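Local coordinates for centromeric protein-C, isoform A (Drosophila melanogaster, PDB 6O2K) that probably acts as a chromatin-protein adaptor at the centromere, this chain being its dimeric C-terminal cupin domain, at residues D49-A54 and Q73-K78; R68-Q73 and D132-L137; K86-F91 and G114-I119; E93-T98 and Q128-K133. All coordinates share one frame; numbering follows the deposited sequence.

Contact 1: D49-A54 and Q73-K78; sequences DGIDYA and QKRSMK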
loop_
_atom_site.group_PDB
_atom_site.type_symbol
_atom_site.label_atom_id
_atom_site.label_comp_id
_atom_site.label_asym_id
_atom_site.label_seq_id
_atom_site.Cartn_x
_atom_site.Cartn_y
_atom_site.Cartn_z
ATOM N N ASP B 49 22.115 6.310 2.683
ATOM C CA ASP B 49 22.828 6.085 1.429
ATOM C C ASP B 49 22.145 6.818 0.280
ATOM O O ASP B 49 22.053 6.320 -0.845
ATOM C CB ASP B 49 22.957 4.591 1.135
ATOM C CG ASP B 49 24.118 3.965 1.864
ATOM O OD1 ASP B 49 25.043 4.720 2.206
ATOM O OD2 ASP B 49 24.108 2.734 2.085
ATOM N N GLY B 50 21.637 8.005 0.583
ATOM C CA GLY B 50 21.021 8.857 -0.411
ATOM C C GLY B 50 19.592 8.522 -0.775
ATOM O O GLY B 50 19.015 9.214 -1.626
ATOM N N ILE B 51 18.997 7.488 -0.180
ATOM C CA ILE B 51 17.610 7.122 -0.456
ATOM C C ILE B 51 16.759 7.515 0.737
ATOM O O ILE B 51 17.160 7.281 1.886
ATOM C CB ILE B 51 17.472 5.618 -0.742
ATOM C CG1 ILE B 51 18.219 5.261 -2.019
ATOM C CG2 ILE B 51 16.006 5.231 -0.860
ATOM C CD1 ILE B 51 18.827 3.926 -1.967
ATOM N N ASP B 52 15.582 8.106 0.480
ATOM C CA ASP B 52 14.717 8.531 1.576
ATOM C C ASP B 52 13.792 7.376 1.960
ATOM O O ASP B 52 13.159 6.778 1.091
ATOM C CB ASP B 52 13.906 9.773 1.176
ATOM C CG ASP B 52 14.733 11.069 1.215
ATOM O OD1 ASP B 52 14.376 12.044 0.505
ATOM O OD2 ASP B 52 15.738 11.115 1.954
ATOM N N TYR B 53 13.730 7.044 3.253
ATOM C CA TYR B 53 12.866 5.981 3.760
ATOM C C TYR B 53 11.912 6.539 4.810
ATOM O O TYR B 53 12.309 7.355 5.644
ATOM C CB TYR B 53 13.673 4.846 4.405
ATOM C CG TYR B 53 14.629 4.145 3.483
ATOM C CD1 TYR B 53 15.937 4.591 3.346
ATOM C CD2 TYR B 53 14.228 3.024 2.759
ATOM C CE1 TYR B 53 16.827 3.943 2.505
ATOM C CE2 TYR B 53 15.107 2.366 1.911
ATOM C CZ TYR B 53 16.407 2.835 1.788
ATOM O OH TYR B 53 17.297 2.199 0.956
ATOM N N ALA B 54 10.667 6.066 4.808
ATOM C CA ALA B 54 9.757 6.401 5.899
ATOM C C ALA B 54 8.886 5.197 6.212
ATOM O O ALA B 54 8.164 4.716 5.337
ATOM C CB ALA B 54 8.897 7.626 5.546
ATOM N N GLN B 73 17.892 7.517 -9.481
ATOM C CA GLN B 73 18.692 7.042 -8.366
ATOM C C GLN B 73 18.645 5.520 -8.269
ATOM O O GLN B 73 17.616 4.892 -8.549
ATOM C CB GLN B 73 18.208 7.670 -7.064
ATOM C CG GLN B 73 19.121 7.381 -5.893
ATOM C CD GLN B 73 18.732 8.157 -4.659
ATOM O OE1 GLN B 73 17.569 8.515 -4.479
ATOM N NE2 GLN B 73 19.707 8.424 -3.797
ATOM N N LYS B 74 19.773 4.932 -7.865
ATOM C CA LYS B 74 19.901 3.497 -7.646
ATOM C C LYS B 74 19.968 3.196 -6.156
ATOM O O LYS B 74 20.642 3.908 -5.399
ATOM C CB LYS B 74 21.166 2.939 -8.298
ATOM C CG LYS B 74 21.343 3.208 -9.775
ATOM C CD LYS B 74 22.704 2.662 -10.230
ATOM C CE LYS B 74 22.845 2.636 -11.745
ATOM N NZ LYS B 74 24.197 2.185 -12.167
ATOM N N ARG B 75 19.281 2.134 -5.745
ATOM C CA ARG B 75 19.514 1.485 -4.462
ATOM C C ARG B 75 20.378 0.262 -4.714
ATOM O O ARG B 75 19.995 -0.613 -5.496
ATOM C CB ARG B 75 18.205 1.073 -3.788
ATOM C CG ARG B 75 18.384 0.472 -2.384
ATOM C CD ARG B 75 17.020 0.136 -1.797
ATOM N NE ARG B 75 17.045 -0.303 -0.395
ATOM C CZ ARG B 75 16.812 -1.552 0.005
ATOM N NH1 ARG B 75 16.578 -2.502 -0.882
ATOM N NH2 ARG B 75 16.813 -1.856 1.293
ATOM N N SER B 76 21.530 0.196 -4.050
ATOM C CA SER B 76 22.462 -0.877 -4.354
ATOM C C SER B 76 21.897 -2.228 -3.919
ATOM O O SER B 76 20.966 -2.321 -3.114
ATOM C CB SER B 76 23.822 -0.615 -3.697
ATOM O OG SER B 76 23.726 -0.595 -2.283
ATOM N N MET B 77 22.478 -3.281 -4.495
ATOM C CA MET B 77 22.111 -4.669 -4.215
ATOM C C MET B 77 22.050 -4.966 -2.722
ATOM O O MET B 77 22.986 -4.667 -1.974
ATOM C CB MET B 77 23.137 -5.593 -4.884
ATOM C CG MET B 77 22.809 -7.081 -4.841
ATOM S SD MET B 77 23.595 -7.897 -3.422
ATOM C CE MET B 77 25.265 -8.164 -4.032
ATOM N N LYS B 78 20.943 -5.577 -2.297
ATOM C CA LYS B 78 20.762 -6.098 -0.948
ATOM C C LYS B 78 20.281 -7.542 -1.030
ATOM O O LYS B 78 19.613 -7.929 -1.995
ATOM C CB LYS B 78 19.720 -5.298 -0.147
ATOM C CG LYS B 78 19.878 -3.788 -0.197
ATOM C CD LYS B 78 21.070 -3.327 0.628
ATOM C CE LYS B 78 21.132 -1.797 0.661
ATOM N NZ LYS B 78 22.293 -1.309 1.438
HETATM O O HOH W 1 23.178 1.196 0.477
HETATM O O HOH W 2 15.980 9.618 -2.468
#
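Arg75 NE donates to Tyr53 OH at 2.9 Å, a bond that meets the phenol edge-on and lies in the guanidinium plane. The ring and guanidinium planes stand 69° apart, so the two groups meet at their edges and do not stack. Arg75 gets there on a chain extended as far as NE, its CG turned away from the backbone N (chi1 -176°). Tyr125 OH takes a hydrogen bond from NH1 of the same guanidinium, and the CG of Lys78 packs on one of its faces.

Ile51 touches both residues. Its CD1 presses on Arg75 CB at 3.4 Å, the side chains crossing at about a right angle, while its CG2 sits over one face of the Tyr53 ring, toward the rim. At one end of the contact Gln73 reaches out with its amide, and NE2 donates to Gly50 O; the modelled separation is suspiciously short, so its exact length is doubtful. Gln73 OE1 turns back to accept from Lys70 N.

At the exposed end, Asp49 OD2 and Lys78 NZ stay 4.5 Å apart, too far for a salt bridge. A water accepts from Lys78 NZ at 2.8 Å; its link to Asp49 OD2 is modelled too short and is doubtful.

Strands 51-54 and 74-78 cross at 85° with axes 9.2 Å apart: side chains, not a ladder, join strand 51-55 of one sheet to edge strand 74-79 of the other, as in the two-sheet cupin beta-barrel.

Contact 2: R68-Q73 and D132-L137; sequences RFKPYQ and DKVSVL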
loop_
_atom_site.group_PDB
_atom_site.type_symbol
_atom_site.label_atom_id
_atom_site.label_comp_id
_atom_site.label_asym_id
_atom_site.label_seq_id
_atom_site.Cartn_x
_atom_site.Cartn_y
_atom_site.Cartn_z
ATOM N N ARG B 68 11.603 6.589 -1.259
ATOM C CA ARG B 68 11.545 7.733 -2.156
ATOM C C ARG B 68 12.883 7.821 -2.877
ATOM O O ARG B 68 13.943 7.939 -2.229
ATOM C CB ARG B 68 11.259 9.030 -1.386
ATOM C CG ARG B 68 11.235 10.275 -2.256
ATOM C CD ARG B 68 11.510 11.532 -1.431
ATOM N NE ARG B 68 10.316 11.997 -0.734
ATOM C CZ ARG B 68 10.332 12.694 0.397
ATOM N NH1 ARG B 68 9.194 13.079 0.945
ATOM N NH2 ARG B 68 11.482 13.003 0.984
ATOM N N PHE B 69 12.824 7.746 -4.208
ATOM C CA PHE B 69 13.992 7.728 -5.073
ATOM C C PHE B 69 14.070 9.029 -5.849
ATOM O O PHE B 69 13.093 9.449 -6.484
ATOM C CB PHE B 69 13.947 6.582 -6.088
ATOM C CG PHE B 69 14.282 5.230 -5.526
ATOM C CD1 PHE B 69 13.427 4.609 -4.634
ATOM C CD2 PHE B 69 15.435 4.562 -5.930
ATOM C CE1 PHE B 69 13.709 3.337 -4.143
ATOM C CE2 PHE B 69 15.735 3.289 -5.442
ATOM C CZ PHE B 69 14.870 2.686 -4.534
ATOM N N LYS B 70 15.252 9.621 -5.840
ATOM C CA LYS B 70 15.551 10.759 -6.658
ATOM C C LYS B 70 15.580 10.338 -8.126
ATOM O O LYS B 70 15.640 9.147 -8.429
ATOM C CB LYS B 70 16.890 11.338 -6.234
ATOM C CG LYS B 70 16.870 11.785 -4.835
ATOM C CD LYS B 70 15.877 12.886 -4.824
ATOM C CE LYS B 70 15.833 13.466 -3.443
ATOM N NZ LYS B 70 14.824 14.530 -3.478
ATOM N N PRO B 71 15.551 11.285 -9.064
ATOM C CA PRO B 71 15.579 10.904 -10.484
ATOM C C PRO B 71 16.752 9.994 -10.808
ATOM O O PRO B 71 17.901 10.299 -10.492
ATOM C CB PRO B 71 15.700 12.248 -11.210
ATOM C CG PRO B 71 15.068 13.217 -10.307
ATOM C CD PRO B 71 15.342 12.738 -8.900
ATOM N N TYR B 72 16.444 8.845 -11.415
ATOM C CA TYR B 72 17.413 7.848 -11.863
ATOM C C TYR B 72 18.263 7.280 -10.733
ATOM O O TYR B 72 19.275 6.620 -11.001
ATOM C CB TYR B 72 18.341 8.406 -12.951
ATOM C CG TYR B 72 17.651 8.786 -14.239
ATOM C CD1 TYR B 72 16.851 7.878 -14.918
ATOM C CD2 TYR B 72 17.817 10.053 -14.785
ATOM C CE1 TYR B 72 16.232 8.221 -16.102
ATOM C CE2 TYR B 72 17.198 10.407 -15.966
ATOM C CZ TYR B 72 16.409 9.484 -16.623
ATOM O OH TYR B 72 15.790 9.832 -17.802
ATOM N N GLN B 73 17.892 7.517 -9.481
ATOM C CA GLN B 73 18.692 7.042 -8.366
ATOM C C GLN B 73 18.645 5.520 -8.269
ATOM O O GLN B 73 17.616 4.892 -8.549
ATOM C CB GLN B 73 18.208 7.670 -7.064
ATOM C CG GLN B 73 19.121 7.381 -5.893
ATOM C CD GLN B 73 18.732 8.157 -4.659
ATOM O OE1 GLN B 73 17.569 8.515 -4.479
ATOM N NE2 GLN B 73 19.707 8.424 -3.797
ATOM N N ASP B 132 13.146 10.418 -14.937
ATOM C CA ASP B 132 13.771 11.671 -14.528
ATOM C C ASP B 132 12.891 12.470 -13.563
ATOM O O ASP B 132 12.920 13.711 -13.556
ATOM C CB ASP B 132 14.122 12.485 -15.779
ATOM C CG ASP B 132 14.942 13.735 -15.476
ATOM O OD1 ASP B 132 15.000 14.622 -16.353
ATOM O OD2 ASP B 132 15.530 13.827 -14.376
ATOM N N LYS B 133 12.094 11.778 -12.756
ATOM C CA LYS B 133 11.298 12.380 -11.698
ATOM C C LYS B 133 11.426 11.518 -10.450
ATOM O O LYS B 133 11.827 10.353 -10.512
ATOM C CB LYS B 133 9.821 12.493 -12.083
ATOM C CG LYS B 133 9.539 13.200 -13.393
ATOM C CD LYS B 133 8.139 12.863 -13.907
ATOM C CE LYS B 133 7.183 12.557 -12.761
ATOM N NZ LYS B 133 6.469 13.775 -12.291
ATOM N N VAL B 134 11.057 12.093 -9.305
ATOM C CA VAL B 134 11.041 11.312 -8.079
ATOM C C VAL B 134 10.006 10.204 -8.215
ATOM O O VAL B 134 8.859 10.452 -8.608
ATOM C CB VAL B 134 10.735 12.209 -6.872
ATOM C CG1 VAL B 134 10.455 11.357 -5.645
ATOM C CG2 VAL B 134 11.888 13.149 -6.609
ATOM N N SER B 135 10.414 8.974 -7.916
ATOM C CA SER B 135 9.483 7.848 -7.879
ATOM C C SER B 135 9.411 7.309 -6.460
ATOM O O SER B 135 10.328 7.502 -5.654
ATOM C CB SER B 135 9.883 6.714 -8.839
ATOM O OG SER B 135 9.926 7.156 -10.182
ATOM N N VAL B 136 8.310 6.624 -6.158
ATOM C CA VAL B 136 8.018 6.180 -4.801
ATOM C C VAL B 136 7.506 4.750 -4.850
ATOM O O VAL B 136 6.600 4.442 -5.633
ATOM C CB VAL B 136 6.968 7.081 -4.126
ATOM C CG1 VAL B 136 6.658 6.584 -2.728
ATOM C CG2 VAL B 136 7.439 8.528 -4.099
ATOM N N LEU B 137 8.060 3.884 -4.001
ATOM C CA LEU B 137 7.504 2.541 -3.867
ATOM C C LEU B 137 7.197 2.235 -2.413
ATOM O O LEU B 137 7.814 2.781 -1.496
ATOM C CB LEU B 137 8.418 1.449 -4.454
ATOM C CG LEU B 137 9.793 1.116 -3.873
ATOM C CD1 LEU B 137 9.688 0.293 -2.604
ATOM C CD2 LEU B 137 10.599 0.360 -4.916
#
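The ring of Tyr72 lies over Asp132, with Asp132 N 3.8 Å above one face and offset toward the rim. The planes of the ring and the carboxylate are nearly parallel, 9° apart, and Asp132 CB sits 3.7 Å from Tyr72 CE2. The Asp132 carboxylate points away from its own amide nitrogen (chi1 -173°), which brings OD2 against Pro71 CB, so one side chain meets two consecutive residues of the turn. That turn, type II from Lys70 to Gln73, is closed by the backbone bond from Gln73 N to Lys70 O and braced by Gln73 OE1, which accepts from Lys70 N at 2.9 Å.

Behind the turn the chains run as neighbouring antiparallel strands, 64-69 and 135-141, of the six-stranded sheet of the cupin barrel. Phe69 and Ser135 form a hydrogen-bonded pair: Phe69 N to Ser135 O is the shorter and straighter bond at 2.9 Å, and Ser135 N returns to Phe69 O at 3.1 Å. The same Phe69 O receives a CA-H...O contact from Val134.

Side chains part to the two faces of the sheet. Phe69 turns its ring inward, meeting Phe94 edge-to-face, and its CE1 approaches Leu137 CD2 loosely at 4.4 Å. Arg68 goes to the other face, where its CG rests on Val134 CG1 at 3.6 Å. A bend at chi3 (-81°) then turns the guanidinium away to Asp52 OD1 and to the backbone carbonyls of Trp17 and Leu18 in the N-terminal helix.

Contact 3: K86-F91 and G114-I119; sequences KLLVQF and GDMIEI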
loop_
_atom_site.group_PDB
_atom_site.type_symbol
_atom_site.label_atom_id
_atom_site.label_comp_id
_atom_site.label_asym_id
_atom_site.label_seq_id
_atom_site.Cartn_x
_atom_site.Cartn_y
_atom_site.Cartn_z
ATOM N N LYS B 86 7.556 -7.390 -0.383
ATOM C CA LYS B 86 6.855 -7.052 -1.609
ATOM C C LYS B 86 7.126 -5.581 -1.900
ATOM O O LYS B 86 7.048 -4.748 -0.995
ATOM C CB LYS B 86 5.347 -7.301 -1.477
ATOM C CG LYS B 86 4.994 -8.743 -1.142
ATOM C CD LYS B 86 3.505 -9.009 -1.099
ATOM C CE LYS B 86 3.247 -10.455 -0.632
ATOM N NZ LYS B 86 3.709 -10.705 0.759
ATOM N N LEU B 87 7.460 -5.272 -3.143
ATOM C CA LEU B 87 7.653 -3.895 -3.584
ATOM C C LEU B 87 6.482 -3.508 -4.479
ATOM O O LEU B 87 6.243 -4.149 -5.510
ATOM C CB LEU B 87 8.985 -3.745 -4.320
ATOM C CG LEU B 87 10.252 -4.177 -3.558
ATOM C CD1 LEU B 87 11.473 -4.115 -4.469
ATOM C CD2 LEU B 87 10.475 -3.295 -2.327
ATOM N N LEU B 88 5.760 -2.462 -4.086
ATOM C CA LEU B 88 4.543 -2.038 -4.766
ATOM C C LEU B 88 4.680 -0.571 -5.149
ATOM O O LEU B 88 4.785 0.292 -4.267
ATOM C CB LEU B 88 3.325 -2.259 -3.864
ATOM C CG LEU B 88 1.957 -1.782 -4.343
ATOM C CD1 LEU B 88 1.558 -2.482 -5.631
ATOM C CD2 LEU B 88 0.939 -2.059 -3.248
ATOM N N VAL B 89 4.653 -0.286 -6.449
ATOM C CA VAL B 89 4.941 1.065 -6.927
ATOM C C VAL B 89 3.774 1.996 -6.599
ATOM O O VAL B 89 2.619 1.737 -6.964
ATOM C CB VAL B 89 5.254 1.057 -8.428
ATOM C CG1 VAL B 89 5.463 2.470 -8.935
ATOM C CG2 VAL B 89 6.510 0.220 -8.685
ATOM N N GLN B 90 4.081 3.088 -5.894
ATOM C CA GLN B 90 3.113 4.123 -5.544
ATOM C C GLN B 90 3.107 5.266 -6.533
ATOM O O GLN B 90 2.053 5.894 -6.748
ATOM C CB GLN B 90 3.415 4.685 -4.154
ATOM C CG GLN B 90 3.350 3.644 -3.067
ATOM C CD GLN B 90 1.928 3.198 -2.844
ATOM O OE1 GLN B 90 1.073 3.996 -2.472
ATOM N NE2 GLN B 90 1.665 1.917 -3.086
ATOM N N PHE B 91 4.261 5.573 -7.120
ATOM C CA PHE B 91 4.312 6.625 -8.129
ATOM C C PHE B 91 5.567 6.416 -8.956
ATOM O O PHE B 91 6.622 6.085 -8.410
ATOM C CB PHE B 91 4.321 8.029 -7.497
ATOM C CG PHE B 91 4.240 9.150 -8.504
ATOM C CD1 PHE B 91 5.393 9.704 -9.039
ATOM C CD2 PHE B 91 3.012 9.637 -8.928
ATOM C CE1 PHE B 91 5.322 10.721 -9.975
ATOM C CE2 PHE B 91 2.929 10.669 -9.858
ATOM C CZ PHE B 91 4.078 11.211 -10.386
ATOM N N GLY B 114 1.196 0.772 -9.331
ATOM C CA GLY B 114 0.304 -0.312 -8.989
ATOM C C GLY B 114 0.865 -1.694 -9.231
ATOM O O GLY B 114 0.240 -2.684 -8.804
ATOM N N ASP B 115 2.015 -1.806 -9.902
ATOM C CA ASP B 115 2.659 -3.103 -10.086
ATOM C C ASP B 115 3.406 -3.501 -8.817
ATOM O O ASP B 115 3.907 -2.650 -8.073
ATOM C CB ASP B 115 3.644 -3.068 -11.263
ATOM C CG ASP B 115 2.977 -2.809 -12.590
ATOM O OD1 ASP B 115 1.728 -2.874 -12.676
ATOM O OD2 ASP B 115 3.715 -2.536 -13.568
ATOM N N MET B 116 3.503 -4.806 -8.589
ATOM C CA MET B 116 4.160 -5.365 -7.414
ATOM C C MET B 116 5.121 -6.485 -7.811
ATOM O O MET B 116 4.898 -7.208 -8.789
ATOM C CB MET B 116 3.119 -5.911 -6.410
ATOM C CG MET B 116 3.706 -6.394 -5.097
ATOM S SD MET B 116 3.957 -8.190 -5.175
ATOM C CE MET B 116 2.262 -8.697 -5.232
ATOM N N ILE B 117 6.200 -6.624 -7.042
ATOM C CA ILE B 117 7.088 -7.774 -7.162
ATOM C C ILE B 117 7.306 -8.380 -5.780
ATOM O O ILE B 117 7.437 -7.662 -4.785
ATOM C CB ILE B 117 8.432 -7.400 -7.833
ATOM C CG1 ILE B 117 9.236 -8.668 -8.156
ATOM C CG2 ILE B 117 9.251 -6.459 -6.945
ATOM C CD1 ILE B 117 10.467 -8.398 -9.041
ATOM N N GLU B 118 7.315 -9.712 -5.723
ATOM C CA GLU B 118 7.567 -10.477 -4.515
ATOM C C GLU B 118 9.048 -10.862 -4.500
ATOM O O GLU B 118 9.548 -11.442 -5.472
ATOM C CB GLU B 118 6.671 -11.729 -4.502
ATOM C CG GLU B 118 6.392 -12.351 -3.143
ATOM C CD GLU B 118 5.226 -13.360 -3.181
ATOM O OE1 GLU B 118 4.738 -13.702 -4.280
ATOM O OE2 GLU B 118 4.800 -13.806 -2.100
ATOM N N ILE B 119 9.745 -10.503 -3.427
ATOM C CA ILE B 119 11.158 -10.798 -3.208
ATOM C C ILE B 119 11.220 -11.873 -2.131
ATOM O O ILE B 119 10.927 -11.603 -0.958
ATOM C CB ILE B 119 11.938 -9.549 -2.766
ATOM C CG1 ILE B 119 11.663 -8.346 -3.680
ATOM C CG2 ILE B 119 13.455 -9.842 -2.644
ATOM C CD1 ILE B 119 12.380 -8.367 -5.001
#
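Leu87 and Ile117 face each other as a hydrogen-bonded antiparallel pair, their side chains lying side by side on the barrel interior. Leu87 N gives to Ile117 O and Ile117 N to Leu87 O, each at 2.9 Å and in the plane of the accepting carbonyl. Leu87 CB touches Ile117 CG2 at 3.8 Å; that methyl stands between the backbone N and the carbonyl carbon of its own residue, with CG1 swung anti to the N (chi1 -170°). The Ile117 side chain also packs on Leu111 and Ser109. The ladder closes with Val89 N on Asp115 O and Gly114 N on Val89 O. The second of these donors is tilted 27° from the carbonyl plane, just before the chain enters strand 116-119; the positive phi of Gly114 suits a glycine.

On the other face Met116 packs closely too, its CG 3.4 Å from Leu87 O, and bends at chi2 and chi3 to bring SD alongside Lys86, 4.0 Å from its CB. The charged end is looser: Lys86 and the partly exposed Glu118 run side by side in the same direction, yet Lys86 NZ and Glu118 OE2 remain 4.4 Å apart, beyond a salt bridge.

The second subunit packs against this face. Its Tyr56 lies on Met116 and bonds through OH to Gly114 O, while Glu118 OE1 accepts from Lys59 N of that subunit. Met116 and Ile117 also pair with a strand of the second subunit, so the six-stranded sheet runs on across the interface: edge-strand pairing of this kind joins the two barrels of the cupin dimer.

Contact 4: E93-T98 and Q128-K133; sequences EFNVET and QNAIDK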
loop_
_atom_site.group_PDB
_atom_site.type_symbol
_atom_site.label_atom_id
_atom_site.label_comp_id
_atom_site.label_asym_id
_atom_site.label_seq_id
_atom_site.Cartn_x
_atom_site.Cartn_y
_atom_site.Cartn_z
ATOM N N GLU B 93 8.167 4.858 -11.942
ATOM C CA GLU B 93 8.571 3.649 -12.651
ATOM C C GLU B 93 9.897 3.168 -12.075
ATOM O O GLU B 93 10.773 3.991 -11.762
ATOM C CB GLU B 93 8.710 3.928 -14.157
ATOM C CG GLU B 93 8.832 2.699 -15.063
ATOM C CD GLU B 93 8.990 3.082 -16.534
ATOM O OE1 GLU B 93 8.619 4.223 -16.895
ATOM O OE2 GLU B 93 9.500 2.261 -17.327
ATOM N N PHE B 94 10.053 1.852 -11.959
ATOM C CA PHE B 94 11.254 1.279 -11.371
ATOM C C PHE B 94 11.748 0.111 -12.211
ATOM O O PHE B 94 10.961 -0.625 -12.805
ATOM C CB PHE B 94 11.002 0.785 -9.934
ATOM C CG PHE B 94 10.856 1.888 -8.921
ATOM C CD1 PHE B 94 11.978 2.470 -8.346
ATOM C CD2 PHE B 94 9.596 2.340 -8.535
ATOM C CE1 PHE B 94 11.845 3.478 -7.404
ATOM C CE2 PHE B 94 9.458 3.354 -7.593
ATOM C CZ PHE B 94 10.585 3.927 -7.032
ATOM N N ASN B 95 13.065 -0.061 -12.234
ATOM C CA ASN B 95 13.704 -1.258 -12.746
ATOM C C ASN B 95 14.236 -2.043 -11.557
ATOM O O ASN B 95 14.951 -1.480 -10.713
ATOM C CB ASN B 95 14.844 -0.909 -13.704
ATOM C CG ASN B 95 14.357 -0.261 -14.987
ATOM O OD1 ASN B 95 13.232 -0.492 -15.428
ATOM N ND2 ASN B 95 15.215 0.541 -15.604
ATOM N N VAL B 96 13.896 -3.331 -11.489
ATOM C CA VAL B 96 14.298 -4.199 -10.384
ATOM C C VAL B 96 15.079 -5.376 -10.946
ATOM O O VAL B 96 14.614 -6.041 -11.875
ATOM C CB VAL B 96 13.081 -4.691 -9.579
ATOM C CG1 VAL B 96 13.530 -5.627 -8.440
ATOM C CG2 VAL B 96 12.265 -3.495 -9.042
ATOM N N GLU B 97 16.257 -5.638 -10.375
ATOM C CA GLU B 97 17.075 -6.790 -10.744
ATOM C C GLU B 97 17.076 -7.777 -9.588
ATOM O O GLU B 97 17.335 -7.381 -8.445
ATOM C CB GLU B 97 18.518 -6.382 -11.073
ATOM C CG GLU B 97 18.679 -5.053 -11.821
ATOM C CD GLU B 97 18.070 -5.060 -13.221
ATOM O OE1 GLU B 97 17.360 -4.082 -13.565
ATOM O OE2 GLU B 97 18.300 -6.034 -13.974
ATOM N N THR B 98 16.782 -9.057 -9.879
ATOM C CA THR B 98 16.704 -10.084 -8.843
ATOM C C THR B 98 17.535 -11.300 -9.220
ATOM O O THR B 98 17.592 -11.679 -10.392
ATOM C CB THR B 98 15.254 -10.550 -8.574
ATOM O OG1 THR B 98 14.635 -10.957 -9.801
ATOM C CG2 THR B 98 14.433 -9.430 -7.937
ATOM N N GLN B 128 16.402 0.622 -9.325
ATOM C CA GLN B 128 16.731 1.925 -9.905
ATOM C C GLN B 128 15.457 2.621 -10.359
ATOM O O GLN B 128 14.623 2.016 -11.038
ATOM C CB GLN B 128 17.684 1.801 -11.098
ATOM C CG GLN B 128 18.102 3.150 -11.696
ATOM C CD GLN B 128 19.386 3.052 -12.531
ATOM O OE1 GLN B 128 19.731 1.983 -13.038
ATOM N NE2 GLN B 128 20.096 4.173 -12.669
ATOM N N ASN B 129 15.306 3.879 -9.960
ATOM C CA ASN B 129 14.294 4.763 -10.530
ATOM C C ASN B 129 14.491 4.848 -12.036
ATOM O O ASN B 129 15.566 5.229 -12.503
ATOM C CB ASN B 129 14.425 6.148 -9.891
ATOM C CG ASN B 129 13.271 7.078 -10.227
ATOM O OD1 ASN B 129 12.409 6.769 -11.058
ATOM N ND2 ASN B 129 13.259 8.244 -9.578
ATOM N N ALA B 130 13.466 4.496 -12.801
ATOM C CA ALA B 130 13.601 4.425 -14.252
ATOM C C ALA B 130 13.364 5.754 -14.965
ATOM O O ALA B 130 13.543 5.814 -16.188
ATOM C CB ALA B 130 12.641 3.378 -14.821
ATOM N N ILE B 131 12.989 6.821 -14.257
ATOM C CA ILE B 131 12.587 8.067 -14.905
ATOM C C ILE B 131 13.255 9.272 -14.249
ATOM O O ILE B 131 13.810 9.196 -13.152
ATOM C CB ILE B 131 11.060 8.251 -14.897
ATOM C CG1 ILE B 131 10.527 8.116 -13.472
ATOM C CG2 ILE B 131 10.409 7.250 -15.824
ATOM C CD1 ILE B 131 9.072 8.466 -13.335
ATOM N N ASP B 132 13.146 10.418 -14.937
ATOM C CA ASP B 132 13.771 11.671 -14.528
ATOM C C ASP B 132 12.891 12.470 -13.563
ATOM O O ASP B 132 12.920 13.711 -13.556
ATOM C CB ASP B 132 14.122 12.485 -15.779
ATOM C CG ASP B 132 14.942 13.735 -15.476
ATOM O OD1 ASP B 132 15.000 14.622 -16.353
ATOM O OD2 ASP B 132 15.530 13.827 -14.376
ATOM N N LYS B 133 12.094 11.778 -12.756
ATOM C CA LYS B 133 11.298 12.380 -11.698
ATOM C C LYS B 133 11.426 11.518 -10.450
ATOM O O LYS B 133 11.827 10.353 -10.512
ATOM C CB LYS B 133 9.821 12.493 -12.083
ATOM C CG LYS B 133 9.539 13.200 -13.393
ATOM C CD LYS B 133 8.139 12.863 -13.907
ATOM C CE LYS B 133 7.183 12.557 -12.761
ATOM N NZ LYS B 133 6.469 13.775 -12.291
HETATM O O HOH W 3 18.018 0.219 -14.259
#
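This is an antiparallel pairing between the two central strands of the four-stranded sheet, 93-99 and 124-129, near the end where 124-129 gives way to a loop. Asn95 N to Gln128 O and Gln128 N to Asn95 O, both 2.9 Å, make the regular hydrogen-bonded pair. A water spans their side chains, taking a bond from Asn95 ND2 and giving one to Gln128 OE1, while Gln128 NE2 donates to Tyr72 O.

Past this pair the geometry changes. Ala130 N still reaches Glu93 O, but from 42° out of the carbonyl plane, as the second segment bends into an Asx turn: Asn129 OD1 accepts from Ile131 N at 3.3 Å. Asn129 ND2 holds Lys133 O at 2.7 Å and also donates to Lys70 O, so this one buried amide ties the cupin barrel's strand end to two loops.

Ala130 CB packs against the Glu93 side chain, 3.9 Å from its CG in the modelled conformer, and makes a similar approach to the Asn95 amide. In that conformer the Glu93 carboxylate passes Ile131 CG2 to its salt bridge with Arg112. On the inner face, Phe94 sets CD1 3.9 Å from Asn129 CA.

How the contacts relate
Contact 3 is the most buried of the four and owes part of its cover to the second subunit; contact 1 lies at the surface, and contacts 2 and 4 are intermediate. Contacts 2 and 3 are ladders in the six-stranded sheet, contact 4 a ladder in the four-stranded one, whereas contact 1 spans both sheets through side chains. Contacts 1 and 2 share Gln73, and Arg75 packs on Phe69 between them. Contacts 2 and 4 share Asp132 and Lys133, and Ser135 OG joins Asn129 OD1 between them. Val89 on Phe94 brings contact 3 against contact 4 across the apolar barrel interior, while polar groups dominate toward the loops.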